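Local coordinates for protein aminoglycoside 6-adenylyltransferase (Bacillus subtilis, PDB 2PBE) that transfers the adenylyl group of ATP to the O-6 position of streptomycin or streptidine, giving bacteria resistance to streptomycin, at residues A17-E21 against L126-D130. Residues are numbered along the deposited sequence; the frame is centred on the assembly and turned at random.
Sequences ALNDE and LLDKD
Lys129 inserts its ammonium group into the C-terminal end of helix 6-19 and gathers backbone carbonyls there. The firmer bonds run from Lys129 NZ to Ala17 O (2.7 Å) and to Asp20 O (2.8 Å). That from Lys129 NZ to Leu18 O is weak at 3.2 Å, as is one to Ile23 O, at the start of strand 23-28. The amine approaches Ala17 O at a C=O...N angle of 145°, tilted from the carbonyl plane, whereas it stands above the plane of the Asp20 backbone carbonyl. With CG anti to its carbonyl carbon and the chain extended beyond it, Lys129 reaches from the end of the strand to the helix, and its buried charge probably interacts favourably with the negative end of the helix dipole. This lysine follows strand 125-128, which pairs antiparallel with strand 23-28 in the mixed sheet of the nucleotidyltransferase fold; helix 6-19 packs on that sheet, and Leu126 and Leu127 form a classic beta bulge opposite Val26. Farther along helix and strand the contact is apolar: Leu127 CD2 meets Leu18 CD2 at 3.6 Å, the side chains crossing at about a right angle, while Ala17 CB lies farther from Leu127 CD2, at 4.5 Å. Towards solvent the contact thins out. Asp20 directs its carboxylate to Arg22 rather than to the lysine, with OD2 6.4 Å from Lys129 NZ, and Glu21 adds little buried surface.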
ATOM      1  N   ALA A  17       0.607  -6.108  12.079  1.00 28.35           N
ATOM      2  CA  ALA A  17       1.600  -5.074  12.311  1.00 27.24           C
ATOM      3  C   ALA A  17       0.966  -3.703  12.484  1.00 27.34           C
ATOM      4  O   ALA A  17       1.311  -2.974  13.418  1.00 27.50           O
ATOM      5  CB  ALA A  17       2.580  -5.042  11.175  1.00 26.22           C
ATOM      6  N   LEU A  18       0.032  -3.373  11.590  1.00 27.43           N
ATOM      7  CA  LEU A  18      -0.663  -2.093  11.618  1.00 27.24           C
ATOM      8  C   LEU A  18      -1.267  -1.750  12.970  1.00 28.27           C
ATOM      9  O   LEU A  18      -1.175  -0.615  13.435  1.00 29.56           O
ATOM     10  CB  LEU A  18      -1.786  -2.061  10.579  1.00 25.32           C
ATOM     11  CG  LEU A  18      -1.463  -1.777   9.107  1.00 25.59           C
ATOM     12  CD1 LEU A  18      -2.705  -1.975   8.252  1.00 24.16           C
ATOM     13  CD2 LEU A  18      -0.955  -0.359   8.963  1.00 23.34           C
ATOM     14  N   ASN A  19      -1.890  -2.740  13.598  1.00 27.83           N
ATOM     15  CA  ASN A  19      -2.546  -2.511  14.875  1.00 27.76           C
ATOM     16  C   ASN A  19      -1.670  -2.665  16.088  1.00 28.90           C
ATOM     17  O   ASN A  19      -2.044  -2.215  17.166  1.00 31.74           O
ATOM     18  CB  ASN A  19      -3.748  -3.431  15.010  1.00 26.86           C
ATOM     19  CG  ASN A  19      -4.726  -3.264  13.882  1.00 24.59           C
ATOM     20  OD1 ASN A  19      -5.014  -2.148  13.460  1.00 23.86           O
ATOM     21  ND2 ASN A  19      -5.261  -4.373  13.393  1.00 25.02           N
ATOM     22  N   ASP A  20      -0.506  -3.286  15.930  1.00 29.71           N
ATOM     23  CA  ASP A  20       0.367  -3.463  17.076  1.00 29.35           C
ATOM     24  C   ASP A  20       1.384  -2.336  17.236  1.00 29.67           C
ATOM     25  O   ASP A  20       2.228  -2.098  16.369  1.00 28.91           O
ATOM     26  CB  ASP A  20       1.065  -4.810  17.011  1.00 29.61           C
ATOM     27  CG  ASP A  20       1.458  -5.300  18.377  1.00 31.56           C
ATOM     28  OD1 ASP A  20       1.033  -6.399  18.792  1.00 32.27           O
ATOM     29  OD2 ASP A  20       2.190  -4.561  19.048  1.00 32.42           O
ATOM     30  N   GLU A  21       1.279  -1.652  18.372  1.00 30.78           N
ATOM     31  CA  GLU A  21       2.132  -0.519  18.711  1.00 32.19           C
ATOM     32  C   GLU A  21       3.609  -0.838  18.884  1.00 32.83           C
ATOM     33  O   GLU A  21       4.440   0.061  18.785  1.00 34.41           O
ATOM     34  CB  GLU A  21       1.594   0.185  19.963  1.00 33.43           C
ATOM     35  CG  GLU A  21       0.316   1.011  19.680  1.00 36.69           C
ATOM     36  CD  GLU A  21      -0.107   1.918  20.822  1.00 37.33           C
ATOM     37  OE1 GLU A  21       0.777   2.583  21.402  1.00 40.96           O
ATOM     38  OE2 GLU A  21      -1.322   1.989  21.127  1.00 38.61           O
ATOM     39  N   LEU A 126       7.600  -3.205   3.820  1.00 32.96           N
ATOM     40  CA  LEU A 126       6.166  -3.115   3.571  1.00 33.15           C
ATOM     41  C   LEU A 126       5.510  -2.004   4.355  1.00 32.43           C
ATOM     42  O   LEU A 126       4.573  -1.353   3.862  1.00 32.34           O
ATOM     43  CB  LEU A 126       5.475  -4.440   3.892  1.00 34.59           C
ATOM     44  CG  LEU A 126       5.951  -5.678   3.124  1.00 36.79           C
ATOM     45  CD1 LEU A 126       5.023  -6.850   3.438  1.00 38.25           C
ATOM     46  CD2 LEU A 126       5.966  -5.417   1.620  1.00 37.97           C
ATOM     47  N   LEU A 127       5.996  -1.782   5.569  1.00 31.37           N
ATOM     48  CA  LEU A 127       5.467  -0.735   6.436  1.00 29.67           C
ATOM     49  C   LEU A 127       6.529  -0.142   7.332  1.00 29.27           C
ATOM     50  O   LEU A 127       7.355  -0.856   7.905  1.00 29.46           O
ATOM     51  CB  LEU A 127       4.322  -1.279   7.305  1.00 29.27           C
ATOM     52  CG  LEU A 127       3.625  -0.343   8.301  1.00 28.37           C
ATOM     53  CD1 LEU A 127       3.040   0.903   7.607  1.00 27.81           C
ATOM     54  CD2 LEU A 127       2.525  -1.136   8.987  1.00 28.43           C
ATOM     55  N   ASP A 128       6.489   1.180   7.441  1.00 29.67           N
ATOM     56  CA  ASP A 128       7.397   1.939   8.289  1.00 28.85           C
ATOM     57  C   ASP A 128       6.498   2.934   9.010  1.00 28.67           C
ATOM     58  O   ASP A 128       5.853   3.758   8.381  1.00 26.84           O
ATOM     59  CB  ASP A 128       8.433   2.687   7.448  1.00 29.68           C
ATOM     60  CG  ASP A 128       9.524   3.297   8.292  1.00 31.88           C
ATOM     61  OD1 ASP A 128       9.472   3.147   9.535  1.00 36.27           O
ATOM     62  OD2 ASP A 128      10.443   3.921   7.732  1.00 34.04           O
ATOM     63  N   LYS A 129       6.457   2.852  10.328  1.00 30.10           N
ATOM     64  CA  LYS A 129       5.591   3.735  11.088  1.00 32.66           C
ATOM     65  C   LYS A 129       6.255   5.011  11.537  1.00 35.47           C
ATOM     66  O   LYS A 129       5.575   5.989  11.848  1.00 36.52           O
ATOM     67  CB  LYS A 129       5.016   3.004  12.296  1.00 30.82           C
ATOM     68  CG  LYS A 129       4.084   1.837  11.940  1.00 28.86           C
ATOM     69  CD  LYS A 129       3.430   1.285  13.204  1.00 28.16           C
ATOM     70  CE  LYS A 129       2.518   0.113  12.919  1.00 27.07           C
ATOM     71  NZ  LYS A 129       1.935  -0.421  14.171  1.00 23.99           N
ATOM     72  N   ASP A 130       7.582   5.013  11.536  1.00 38.44           N
ATOM     73  CA  ASP A 130       8.333   6.182  11.964  1.00 42.58           C
ATOM     74  C   ASP A 130       9.066   6.919  10.863  1.00 45.02           C
ATOM     75  O   ASP A 130       9.220   8.139  10.941  1.00 45.11           O
ATOM     76  CB  ASP A 130       9.309   5.770  13.052  1.00 42.77           C
ATOM     77  CG  ASP A 130       8.635   4.942  14.136  1.00 43.26           C
ATOM     78  OD1 ASP A 130       7.560   5.375  14.607  1.00 43.73           O
ATOM     79  OD2 ASP A 130       9.166   3.870  14.496  1.00 42.37           O
TER